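Local coordinates for protein EmGH1 (Erythrobacter marinus, PDB 5Z87) that probably hydrolyses beta-glucosides as a member of glycoside hydrolase family 3, with possible activity on related xylosides and arabinofuranosides, at residues A[76-79]-A[83-86]; A[106-111]-A[125-130]; A[298-303]-A[308-313]; A[748-753]-A[780-785]. All blocks are in the same frame, centred on the assembly; numbering follows the deposited sequence.

Interaction 1: residues A[76-79]-A[83-86]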
loop_
_atom_site.group_PDB
_atom_site.type_symbol
_atom_site.label_atom_id
_atom_site.label_comp_id
_atom_site.label_asym_id
_atom_site.label_seq_id
_atom_site.Cartn_x
_atom_site.Cartn_y
_atom_site.Cartn_z
ATOM N N ALA A 76 24.804 -14.336 40.382
ATOM C CA ALA A 76 25.846 -13.458 40.912
ATOM C C ALA A 76 26.615 -12.770 39.789
ATOM O O ALA A 76 26.886 -11.565 39.865
ATOM C CB ALA A 76 26.801 -14.241 41.821
ATOM N N GLY A 77 26.983 -13.514 38.742
ATOM C CA GLY A 77 27.616 -12.884 37.592
ATOM C C GLY A 77 26.730 -11.848 36.921
ATOM O O GLY A 77 27.211 -10.802 36.474
ATOM N N PHE A 78 25.422 -12.122 36.844
ATOM C CA PHE A 78 24.495 -11.147 36.275
ATOM C C PHE A 78 24.471 -9.856 37.088
ATOM O O PHE A 78 24.500 -8.754 36.521
ATOM C CB PHE A 78 23.085 -11.741 36.174
ATOM C CG PHE A 78 22.143 -10.903 35.345
ATOM C CD1 PHE A 78 22.138 -11.011 33.954
ATOM C CD2 PHE A 78 21.289 -9.980 35.948
ATOM C CE1 PHE A 78 21.284 -10.223 33.177
ATOM C CE2 PHE A 78 20.428 -9.195 35.184
ATOM C CZ PHE A 78 20.426 -9.309 33.796
ATOM N N GLU A 79 24.409 -9.968 38.420
ATOM C CA GLU A 79 24.441 -8.771 39.256
ATOM C C GLU A 79 25.766 -8.040 39.113
ATOM O O GLU A 79 25.806 -6.806 39.121
ATOM C CB GLU A 79 24.183 -9.122 40.726
ATOM C CG GLU A 79 24.197 -7.897 41.670
ATOM C CD GLU A 79 23.915 -8.252 43.143
ATOM O OE1 GLU A 79 23.257 -9.282 43.418
ATOM O OE2 GLU A 79 24.359 -7.495 44.032
ATOM N N PRO A 83 24.404 -3.949 37.830
ATOM C CA PRO A 83 24.242 -3.730 39.277
ATOM C C PRO A 83 22.806 -3.565 39.767
ATOM O O PRO A 83 22.552 -3.863 40.943
ATOM C CB PRO A 83 25.067 -2.461 39.517
ATOM C CG PRO A 83 26.176 -2.570 38.482
ATOM C CD PRO A 83 25.474 -3.107 37.259
ATOM N N TYR A 84 21.861 -3.123 38.931
ATOM C CA TYR A 84 20.477 -3.000 39.399
ATOM C C TYR A 84 19.917 -4.312 39.945
ATOM O O TYR A 84 18.941 -4.283 40.698
ATOM C CB TYR A 84 19.545 -2.506 38.281
ATOM C CG TYR A 84 19.173 -3.581 37.266
ATOM C CD1 TYR A 84 18.128 -4.472 37.503
ATOM C CD2 TYR A 84 19.864 -3.692 36.065
ATOM C CE1 TYR A 84 17.806 -5.450 36.588
ATOM C CE2 TYR A 84 19.545 -4.665 35.145
ATOM C CZ TYR A 84 18.514 -5.533 35.403
ATOM O OH TYR A 84 18.200 -6.500 34.481
ATOM N N PHE A 85 20.469 -5.456 39.539
ATOM C CA PHE A 85 19.904 -6.737 39.953
ATOM C C PHE A 85 20.064 -6.969 41.454
ATOM O O PHE A 85 19.379 -7.826 42.017
ATOM C CB PHE A 85 20.553 -7.879 39.157
ATOM C CG PHE A 85 19.883 -9.217 39.339
ATOM C CD1 PHE A 85 18.521 -9.372 39.101
ATOM C CD2 PHE A 85 20.618 -10.322 39.745
ATOM C CE1 PHE A 85 17.905 -10.600 39.272
ATOM C CE2 PHE A 85 20.010 -11.557 39.923
ATOM C CZ PHE A 85 18.652 -11.698 39.690
ATOM N N ALA A 86 20.930 -6.206 42.115
ATOM C CA ALA A 86 20.970 -6.221 43.570
ATOM C C ALA A 86 19.607 -5.907 44.179
ATOM O O ALA A 86 19.338 -6.309 45.314
ATOM C CB ALA A 86 22.030 -5.229 44.066
#

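Interaction 2: residues A[106-111]-A[125-130]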
loop_
_atom_site.group_PDB
_atom_site.type_symbol
_atom_site.label_atom_id
_atom_site.label_comp_id
_atom_site.label_asym_id
_atom_site.label_seq_id
_atom_site.Cartn_x
_atom_site.Cartn_y
_atom_site.Cartn_z
ATOM N N ARG A 106 10.916 -26.245 38.056
ATOM C CA ARG A 106 11.944 -26.206 39.090
ATOM C C ARG A 106 12.981 -25.137 38.785
ATOM O O ARG A 106 13.461 -24.458 39.699
ATOM C CB ARG A 106 12.603 -27.581 39.246
ATOM C CG ARG A 106 11.722 -28.588 39.997
ATOM C CD ARG A 106 12.449 -29.915 40.276
ATOM N NE ARG A 106 12.645 -30.709 39.062
ATOM C CZ ARG A 106 11.809 -31.658 38.643
ATOM N NH1 ARG A 106 10.722 -31.948 39.347
ATOM N NH2 ARG A 106 12.064 -32.315 37.517
ATOM N N ALA A 107 13.333 -24.961 37.506
ATOM C CA ALA A 107 14.354 -23.972 37.177
ATOM C C ALA A 107 13.855 -22.554 37.440
ATOM O O ALA A 107 14.647 -21.678 37.813
ATOM C CB ALA A 107 14.816 -24.141 35.724
ATOM N N VAL A 108 12.549 -22.317 37.291
ATOM C CA VAL A 108 12.007 -20.997 37.592
ATOM C C VAL A 108 11.965 -20.772 39.100
ATOM O O VAL A 108 12.243 -19.668 39.585
ATOM C CB VAL A 108 10.614 -20.835 36.954
ATOM C CG1 VAL A 108 9.976 -19.539 37.398
ATOM C CG2 VAL A 108 10.709 -20.878 35.438
ATOM N N MET A 109 11.599 -21.807 39.863
ATOM C CA MET A 109 11.606 -21.691 41.319
ATOM C C MET A 109 12.981 -21.279 41.823
ATOM O O MET A 109 13.116 -20.281 42.538
ATOM C CB MET A 109 11.167 -23.007 41.945
ATOM C CG MET A 109 9.673 -23.197 41.872
ATOM S SD MET A 109 9.273 -24.928 41.900
ATOM C CE MET A 109 9.398 -25.293 43.660
ATOM N N ALA A 110 14.021 -21.996 41.394
ATOM C CA ALA A 110 15.381 -21.642 41.785
ATOM C C ALA A 110 15.708 -20.199 41.418
ATOM O O ALA A 110 16.294 -19.469 42.224
ATOM C CB ALA A 110 16.375 -22.606 41.132
ATOM N N MET A 111 15.333 -19.765 40.206
ATOM C CA MET A 111 15.649 -18.403 39.777
ATOM C C MET A 111 14.855 -17.380 40.572
ATOM O O MET A 111 15.392 -16.339 40.964
ATOM C CB MET A 111 15.372 -18.227 38.277
ATOM C CG MET A 111 15.697 -16.824 37.723
ATOM S SD MET A 111 14.627 -16.307 36.324
ATOM C CE MET A 111 13.148 -15.858 37.239
ATOM N N ALA A 125 10.060 -11.911 40.046
ATOM C CA ALA A 125 10.064 -11.497 38.649
ATOM C C ALA A 125 8.774 -11.910 37.946
ATOM O O ALA A 125 8.177 -12.942 38.261
ATOM C CB ALA A 125 11.262 -12.111 37.926
ATOM N N PHE A 126 8.323 -11.076 37.003
ATOM C CA PHE A 126 7.464 -11.594 35.943
ATOM C C PHE A 126 8.287 -12.576 35.120
ATOM O O PHE A 126 9.471 -12.347 34.861
ATOM C CB PHE A 126 6.927 -10.471 35.040
ATOM C CG PHE A 126 5.535 -9.999 35.406
ATOM C CD1 PHE A 126 4.484 -10.896 35.529
ATOM C CD2 PHE A 126 5.282 -8.656 35.641
ATOM C CE1 PHE A 126 3.206 -10.457 35.879
ATOM C CE2 PHE A 126 3.996 -8.211 35.989
ATOM C CZ PHE A 126 2.966 -9.110 36.105
ATOM N N VAL A 127 7.681 -13.697 34.761
ATOM C CA VAL A 127 8.322 -14.708 33.930
ATOM C C VAL A 127 7.500 -14.763 32.651
ATOM O O VAL A 127 6.406 -15.341 32.635
ATOM C CB VAL A 127 8.389 -16.077 34.619
ATOM C CG1 VAL A 127 9.037 -17.117 33.701
ATOM C CG2 VAL A 127 9.156 -15.965 35.930
ATOM N N PHE A 128 8.007 -14.146 31.585
ATOM C CA PHE A 128 7.234 -13.955 30.358
ATOM C C PHE A 128 7.560 -15.065 29.369
ATOM O O PHE A 128 8.737 -15.320 29.082
ATOM C CB PHE A 128 7.530 -12.590 29.722
ATOM C CG PHE A 128 6.958 -11.420 30.470
ATOM C CD1 PHE A 128 5.587 -11.261 30.591
ATOM C CD2 PHE A 128 7.794 -10.459 31.028
ATOM C CE1 PHE A 128 5.043 -10.174 31.269
ATOM C CE2 PHE A 128 7.265 -9.365 31.693
ATOM C CZ PHE A 128 5.875 -9.234 31.831
ATOM N N GLU A 129 6.529 -15.719 28.847
ATOM C CA GLU A 129 6.705 -16.723 27.802
ATOM C C GLU A 129 5.826 -16.347 26.612
ATOM O O GLU A 129 5.072 -15.374 26.664
ATOM C CB GLU A 129 6.391 -18.128 28.329
ATOM C CG GLU A 129 7.289 -18.550 29.517
ATOM C CD GLU A 129 8.702 -18.899 29.100
ATOM O OE1 GLU A 129 9.576 -19.008 29.989
ATOM O OE2 GLU A 129 8.956 -19.062 27.880
ATOM N N GLU A 130 5.943 -17.100 25.520
ATOM C CA GLU A 130 5.102 -16.914 24.341
ATOM C C GLU A 130 3.998 -17.958 24.355
ATOM O O GLU A 130 4.262 -19.133 24.614
ATOM C CB GLU A 130 5.904 -17.032 23.043
ATOM C CG GLU A 130 7.091 -16.116 22.959
ATOM C CD GLU A 130 6.715 -14.678 22.625
ATOM O OE1 GLU A 130 7.637 -13.833 22.565
ATOM O OE2 GLU A 130 5.512 -14.397 22.419
#

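Interaction 3: residues A[298-303]-A[308-313]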
loop_
_atom_site.group_PDB
_atom_site.type_symbol
_atom_site.label_atom_id
_atom_site.label_comp_id
_atom_site.label_asym_id
_atom_site.label_seq_id
_atom_site.Cartn_x
_atom_site.Cartn_y
_atom_site.Cartn_z
ATOM N N ASP A 298 -2.497 9.258 25.385
ATOM C CA ASP A 298 -3.792 9.899 25.196
ATOM C C ASP A 298 -4.892 8.875 24.963
ATOM O O ASP A 298 -5.970 8.957 25.565
ATOM C CB ASP A 298 -3.726 10.889 24.030
ATOM C CG ASP A 298 -2.698 11.992 24.258
ATOM O OD1 ASP A 298 -1.972 11.935 25.273
ATOM O OD2 ASP A 298 -2.619 12.913 23.416
ATOM N N VAL A 299 -4.643 7.908 24.081
ATOM C CA VAL A 299 -5.649 6.892 23.791
ATOM C C VAL A 299 -5.666 5.820 24.874
ATOM O O VAL A 299 -6.720 5.488 25.426
ATOM C CB VAL A 299 -5.400 6.276 22.403
ATOM C CG1 VAL A 299 -6.165 4.978 22.264
ATOM C CG2 VAL A 299 -5.793 7.261 21.300
ATOM N N LEU A 300 -4.499 5.259 25.184
ATOM C CA LEU A 300 -4.457 4.060 26.010
ATOM C C LEU A 300 -4.751 4.389 27.471
ATOM O O LEU A 300 -5.588 3.737 28.099
ATOM C CB LEU A 300 -3.104 3.377 25.853
ATOM C CG LEU A 300 -2.853 2.060 26.591
ATOM C CD1 LEU A 300 -3.858 0.989 26.214
ATOM C CD2 LEU A 300 -1.446 1.614 26.287
ATOM N N ARG A 301 -4.104 5.428 28.009
ATOM C CA ARG A 301 -4.319 5.840 29.395
ATOM C C ARG A 301 -5.561 6.714 29.546
ATOM O O ARG A 301 -6.463 6.395 30.326
ATOM C CB ARG A 301 -3.085 6.577 29.929
ATOM C CG ARG A 301 -1.828 5.737 29.923
ATOM C CD ARG A 301 -2.015 4.436 30.686
ATOM N NE ARG A 301 -0.820 3.592 30.606
ATOM C CZ ARG A 301 -0.628 2.486 31.317
ATOM N NH1 ARG A 301 0.502 1.810 31.156
ATOM N NH2 ARG A 301 -1.560 2.057 32.179
ATOM N N ASP A 302 -5.627 7.823 28.804
ATOM C CA ASP A 302 -6.680 8.810 29.038
ATOM C C ASP A 302 -8.015 8.364 28.457
ATOM O O ASP A 302 -9.037 8.406 29.144
ATOM C CB ASP A 302 -6.285 10.176 28.457
ATOM C CG ASP A 302 -5.080 10.796 29.156
ATOM O OD1 ASP A 302 -4.653 10.280 30.214
ATOM O OD2 ASP A 302 -4.552 11.802 28.632
ATOM N N ASP A 303 -8.041 7.960 27.184
ATOM C CA ASP A 303 -9.320 7.610 26.566
ATOM C C ASP A 303 -9.849 6.285 27.101
ATOM O O ASP A 303 -11.039 6.162 27.403
ATOM C CB ASP A 303 -9.189 7.519 25.043
ATOM C CG ASP A 303 -9.070 8.873 24.360
ATOM O OD1 ASP A 303 -9.170 9.932 25.015
ATOM O OD2 ASP A 303 -8.878 8.861 23.127
ATOM N N GLY A 308 -2.776 -1.171 33.353
ATOM C CA GLY A 308 -1.739 -2.179 33.341
ATOM C C GLY A 308 -0.405 -1.620 32.887
ATOM O O GLY A 308 -0.133 -0.420 32.982
ATOM N N TYR A 309 0.432 -2.515 32.373
ATOM C CA TYR A 309 1.775 -2.175 31.939
ATOM C C TYR A 309 1.877 -2.190 30.416
ATOM O O TYR A 309 1.196 -2.955 29.724
ATOM C CB TYR A 309 2.814 -3.143 32.537
ATOM C CG TYR A 309 2.656 -4.574 32.081
ATOM C CD1 TYR A 309 3.279 -5.032 30.916
ATOM C CD2 TYR A 309 1.887 -5.472 32.811
ATOM C CE1 TYR A 309 3.138 -6.341 30.495
ATOM C CE2 TYR A 309 1.731 -6.788 32.392
ATOM C CZ TYR A 309 2.360 -7.216 31.230
ATOM O OH TYR A 309 2.207 -8.513 30.795
ATOM N N VAL A 310 2.745 -1.325 29.906
ATOM C CA VAL A 310 3.170 -1.343 28.521
ATOM C C VAL A 310 4.580 -1.907 28.495
ATOM O O VAL A 310 5.496 -1.348 29.120
ATOM C CB VAL A 310 3.116 0.056 27.889
ATOM C CG1 VAL A 310 3.810 0.037 26.533
ATOM C CG2 VAL A 310 1.684 0.519 27.755
ATOM N N VAL A 311 4.760 -3.009 27.796
ATOM C CA VAL A 311 6.083 -3.601 27.615
ATOM C C VAL A 311 6.550 -3.300 26.198
ATOM O O VAL A 311 5.749 -3.259 25.254
ATOM C CB VAL A 311 6.080 -5.116 27.907
ATOM C CG1 VAL A 311 5.018 -5.840 27.066
ATOM C CG2 VAL A 311 7.454 -5.708 27.694
ATOM N N SER A 312 7.838 -3.018 26.058
ATOM C CA SER A 312 8.393 -2.829 24.736
ATOM C C SER A 312 8.496 -4.166 24.013
ATOM O O SER A 312 8.584 -5.232 24.630
ATOM C CB SER A 312 9.779 -2.194 24.824
ATOM O OG SER A 312 10.757 -3.193 25.070
ATOM N N ASP A 313 8.494 -4.100 22.685
ATOM C CA ASP A 313 8.991 -5.229 21.916
ATOM C C ASP A 313 10.525 -5.269 21.991
ATOM O O ASP A 313 11.180 -4.311 22.425
ATOM C CB ASP A 313 8.490 -5.147 20.476
ATOM C CG ASP A 313 8.445 -6.510 19.790
ATOM O OD1 ASP A 313 9.186 -7.418 20.227
ATOM O OD2 ASP A 313 7.656 -6.666 18.833
#

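Interaction 4: residues A[748-753]-A[780-785]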
loop_
_atom_site.group_PDB
_atom_site.type_symbol
_atom_site.label_atom_id
_atom_site.label_comp_id
_atom_site.label_asym_id
_atom_site.label_seq_id
_atom_site.Cartn_x
_atom_site.Cartn_y
_atom_site.Cartn_z
ATOM N N GLU A 748 -22.919 1.071 18.721
ATOM C CA GLU A 748 -21.526 0.749 18.456
ATOM C C GLU A 748 -21.369 -0.002 17.150
ATOM O O GLU A 748 -20.262 -0.050 16.607
ATOM C CB GLU A 748 -20.941 -0.080 19.608
ATOM C CG GLU A 748 -21.404 -1.540 19.620
ATOM C CD GLU A 748 -22.747 -1.787 20.353
ATOM O OE1 GLU A 748 -23.543 -0.828 20.522
ATOM O OE2 GLU A 748 -22.996 -2.959 20.751
ATOM N N ASP A 749 -22.452 -0.575 16.628
ATOM C CA ASP A 749 -22.410 -1.296 15.366
ATOM C C ASP A 749 -22.748 -0.401 14.186
ATOM O O ASP A 749 -22.097 -0.487 13.141
ATOM C CB ASP A 749 -23.375 -2.482 15.412
ATOM C CG ASP A 749 -23.011 -3.468 16.497
ATOM O OD1 ASP A 749 -21.860 -3.957 16.483
ATOM O OD2 ASP A 749 -23.856 -3.730 17.376
ATOM N N PHE A 750 -23.747 0.466 14.356
ATOM C CA PHE A 750 -24.263 1.294 13.277
ATOM C C PHE A 750 -23.451 2.562 13.048
ATOM O O PHE A 750 -23.518 3.137 11.959
ATOM C CB PHE A 750 -25.702 1.690 13.582
ATOM C CG PHE A 750 -26.650 0.540 13.637
ATOM C CD1 PHE A 750 -26.578 -0.478 12.705
ATOM C CD2 PHE A 750 -27.630 0.483 14.621
ATOM C CE1 PHE A 750 -27.474 -1.532 12.737
ATOM C CE2 PHE A 750 -28.530 -0.568 14.668
ATOM C CZ PHE A 750 -28.458 -1.575 13.722
ATOM N N GLY A 751 -22.718 3.033 14.054
ATOM C CA GLY A 751 -21.948 4.246 13.945
ATOM C C GLY A 751 -20.484 3.951 13.699
ATOM O O GLY A 751 -20.078 2.819 13.444
ATOM N N TYR A 752 -19.676 5.005 13.775
ATOM C CA TYR A 752 -18.238 4.863 13.615
ATOM C C TYR A 752 -17.575 5.923 14.473
ATOM O O TYR A 752 -18.204 6.913 14.850
ATOM C CB TYR A 752 -17.818 4.983 12.143
ATOM C CG TYR A 752 -17.774 6.402 11.628
ATOM C CD1 TYR A 752 -18.933 7.070 11.255
ATOM C CD2 TYR A 752 -16.569 7.070 11.515
ATOM C CE1 TYR A 752 -18.881 8.386 10.790
ATOM C CE2 TYR A 752 -16.506 8.369 11.045
ATOM C CZ TYR A 752 -17.653 9.020 10.684
ATOM O OH TYR A 752 -17.551 10.319 10.227
ATOM N N ARG A 753 -16.298 5.708 14.778
ATOM C CA ARG A 753 -15.546 6.601 15.651
ATOM C C ARG A 753 -14.816 7.655 14.836
ATOM O O ARG A 753 -14.208 7.336 13.810
ATOM C CB ARG A 753 -14.558 5.798 16.492
ATOM C CG ARG A 753 -15.259 4.820 17.421
ATOM C CD ARG A 753 -14.344 4.363 18.551
ATOM N NE ARG A 753 -15.052 3.417 19.394
ATOM C CZ ARG A 753 -15.735 3.761 20.484
ATOM N NH1 ARG A 753 -15.776 5.029 20.877
ATOM N NH2 ARG A 753 -16.379 2.836 21.178
ATOM N N THR A 780 -31.710 -6.375 3.993
ATOM C CA THR A 780 -32.887 -5.617 4.371
ATOM C C THR A 780 -32.395 -4.249 4.810
ATOM O O THR A 780 -31.213 -4.070 5.107
ATOM C CB THR A 780 -33.670 -6.315 5.487
ATOM O OG1 THR A 780 -34.897 -5.616 5.712
ATOM C CG2 THR A 780 -32.842 -6.349 6.792
ATOM N N ARG A 781 -33.296 -3.275 4.841
ATOM C CA ARG A 781 -32.910 -1.893 5.082
ATOM C C ARG A 781 -33.667 -1.321 6.268
ATOM O O ARG A 781 -34.893 -1.424 6.336
ATOM C CB ARG A 781 -33.167 -1.043 3.848
ATOM C CG ARG A 781 -32.173 -1.303 2.763
ATOM C CD ARG A 781 -32.592 -0.640 1.476
ATOM N NE ARG A 781 -31.428 -0.368 0.651
ATOM C CZ ARG A 781 -30.789 -1.299 -0.039
ATOM N NH1 ARG A 781 -31.217 -2.555 -0.006
ATOM N NH2 ARG A 781 -29.726 -0.978 -0.758
ATOM N N ILE A 782 -32.937 -0.690 7.179
ATOM C CA ILE A 782 -33.543 0.030 8.286
ATOM C C ILE A 782 -33.105 1.489 8.223
ATOM O O ILE A 782 -32.143 1.855 7.536
ATOM C CB ILE A 782 -33.177 -0.593 9.645
ATOM C CG1 ILE A 782 -31.666 -0.492 9.861
ATOM C CG2 ILE A 782 -33.663 -2.042 9.704
ATOM C CD1 ILE A 782 -31.283 0.087 11.208
ATOM N N THR A 783 -33.836 2.328 8.955
ATOM C CA THR A 783 -33.546 3.752 9.058
ATOM C C THR A 783 -33.267 4.100 10.512
ATOM O O THR A 783 -34.016 3.694 11.406
ATOM C CB THR A 783 -34.712 4.585 8.524
ATOM O OG1 THR A 783 -34.896 4.292 7.138
ATOM C CG2 THR A 783 -34.444 6.074 8.684
ATOM N N LEU A 784 -32.180 4.822 10.745
ATOM C CA LEU A 784 -31.918 5.420 12.046
ATOM C C LEU A 784 -32.525 6.816 12.063
ATOM O O LEU A 784 -32.351 7.586 11.108
ATOM C CB LEU A 784 -30.417 5.494 12.336
ATOM C CG LEU A 784 -29.577 4.226 12.161
ATOM C CD1 LEU A 784 -28.111 4.493 12.492
ATOM C CD2 LEU A 784 -30.122 3.088 12.998
ATOM N N VAL A 785 -33.251 7.128 13.136
ATOM C CA VAL A 785 -33.908 8.426 13.286
ATOM C C VAL A 785 -33.404 9.152 14.529
ATOM O O VAL A 785 -33.080 10.344 14.475
ATOM C CB VAL A 785 -35.429 8.276 13.342
ATOM C CG1 VAL A 785 -36.074 9.623 13.590
ATOM C CG2 VAL A 785 -35.943 7.685 12.036
ATOM O OXT VAL A 785 -33.302 8.567 15.613
#

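Interaction 1: residues A[76-79]-A[83-86]
The carbonyl oxygen Glu79 O faces Pro83, whose ring nitrogen carries no hydrogen, and it takes up a CA-H...O contact instead, Pro83 CA lying 3.5 Å from it with an angle of 140° at the hydrogen. This is where helix 75-81 gives way to the short 3-10 turn of residues 83-86, itself closed by Ala86 N bonding to Pro83 O. On the side of the turn facing the helix, aromatic side chains meet. Phe78 stands with its edge on the face of Phe85 in a T-shaped stack, planes at 88° and centroids 5.3 Å apart, the closest carbon, Phe78 CD2, sitting 3.7 Å from Phe85 CG. With Phe78 CG anti to the backbone N (chi1 -168°), the ring swings beside its own carbonyl and on toward the turn. Another part of its rim meets Tyr84, whose OH lies near the ring plane, 3.6 Å from Phe78 CE2. Val71 of helix 68-73 touches both phenylalanines. Glu79 covers the rest: its CB rests at the edge of the Phe85 ring, and its extended chain passes alongside Ala86, bringing OE2 to 3.2 Å from Ala86 CB, while OE1 forms a salt bridge with Arg118. Replacing Glu79 by an alanine would keep the CB at the Phe85 edge but would probably leave Arg118 without this carboxylate and uncover the flank of Ala86. Because the phenylalanine pair and the Glu79 chain share a contact that no hydrogen bond crosses, the carboxylate depends on Arg118, outside both segments, for its charge partner.

Interaction 2: residues A[106-111]-A[125-130]
Val108 and Val127 point at each other tip to tip, joining helix 101-116 to strand 126-129 within a beta-alpha-beta unit of the TIM-barrel-like N-terminal domain, where strand 91-93 supplies the first strand. Both residues direct their side chains into the layer between helix and sheet, and one methyl of each does the touching, Val108 CG1 against Val127 CG2 at 3.9 Å. On Val108 this is the branch anti to the backbone N (chi1 173°), whereas on Val127 it is the other branch, the one beside the backbone N. Nearly one helical turn further along, Met111 reaches Ala125, just ahead of the strand, and Val127 with its terminal methyl. Met72 of helix 68-73 touches Met111 as well, so the thioether chain lies among buried apolar groups. The strand is two-sided: Phe126 turns its CB away from this helix and rests on helix 366-382. Just beyond the strand, Glu130 lines a pocket and hydrogen-bonds through OE1 to a dithiothreitol molecule that probably comes from the crystallisation liquor. The methyl Met111 CE sits 4.3 Å from Ala125 CB and 4.2 Å from Val127 CG2, the same valine methyl that meets Val108.

Interaction 3: residues A[298-303]-A[308-313]
Helix 298-303 runs nearly antiparallel to strand 309-311, the axes of these short segments 11.4 Å apart at closest approach, with Leu300 facing Val310 and Arg301 facing Gly308. The last helical turn is of the wide pi type, closed by Asp303 N bonding to Asp298 O at 2.8 Å. Arg301 carries the polar half of the contact. Its chain bends at the second torsion (chi2 -55°) and then extends, delivering the guanidinium end-on to the start of the strand, where NH1 and NH2 each donate to Gly308 O over 3.0 Å. The bonds are similarly bent, 146° at the NH1 hydrogen and 145° at that of NH2. The oxygen lies practically in the guanidinium plane, yet both nitrogens reach it from the same face of its own carbonyl plane. Asp343 pairs through OD2 with Arg301 NH1 and also accepts from Val310 N, while Arg301 NH2 gives a further bond to Phe306 O. This is an alpha-to-beta passage of the TIM-barrel-like domain: helix 293-303 packs on the outside of the parallel sheet, and the chain reverses after it to enter strand 309-311, beyond which Asp313 lines the dithiothreitol pocket. A leucine in place of Arg301 would probably leave Gly308 O without its two donors and the Asp343 carboxylate without this charge partner. In the apolar half the side chains of Leu300 and Val310 cross at a slant, Leu300 CD2 meeting Val310 CG2 at 3.6 Å, and Leu277 of strand 276-279 touches both. The same valine methyl, Val310 CG2, brushes Arg301 NH1 at 3.8 Å.

Interaction 4: residues A[748-753]-A[780-785]
Phe750 packs against Ile782 and Leu784 inside the fibronectin type III-like domain, setting the short helix 747-750 against strand 778-784 of a beta-sheet. The compact part is wholly apolar. Ile782 comes from the direction opposite to Phe750 and lays its terminal methyl CD1 over one face of the ring, 4.1 Å from Phe750 CZ. Its CG1 lies between the backbone N and the carbonyl carbon (chi1 63°), which sends the longer branch out from the strand toward the ring. Leu784, two residues on and on the same side of the strand, works at the root of the phenylalanine instead. Ile766 of strand 764-771 touches all three residues, and Ile683 adds to the cover of Phe750 and Leu784. The alternate residues of the strand, Arg781 and Thr783, are exposed to solvent, Arg781 pairing with Glu779. Glu748 of the helix is likewise exposed and forms a salt bridge with Arg688. A magnesium ion bound at Asp713 and Ile715 lies about 6 Å from the Leu784 side chain. The leucine forks against the phenylalanine, Leu784 CD1 reaching Phe750 CB at 3.9 Å and Leu784 CD2 reaching Phe750 CD2 at 4.0 Å.

Interactions 1, 2 and 3 all belong to the N-terminal barrel-like domain, whereas interaction 4 lies in the fibronectin type III-like domain, its centre about 58 Å from that of interaction 1. Interactions 2 and 3 are buried and bring helices onto the same parallel sheet. They meet where Phe128 CE1 comes within 3.3 Å of Tyr309 OH, and their strands lead to two residues of one ligand pocket. Their chemistry differs: methyls alone serve 2, while 3 adds a gripped carbonyl. Interaction 1 is only partly buried, near the barrel's periphery, and combines an aromatic pair with the extended chain of a glutamate whose carboxylate pairs outside the contact. Interaction 4 is again an apolar core contact, but of another domain.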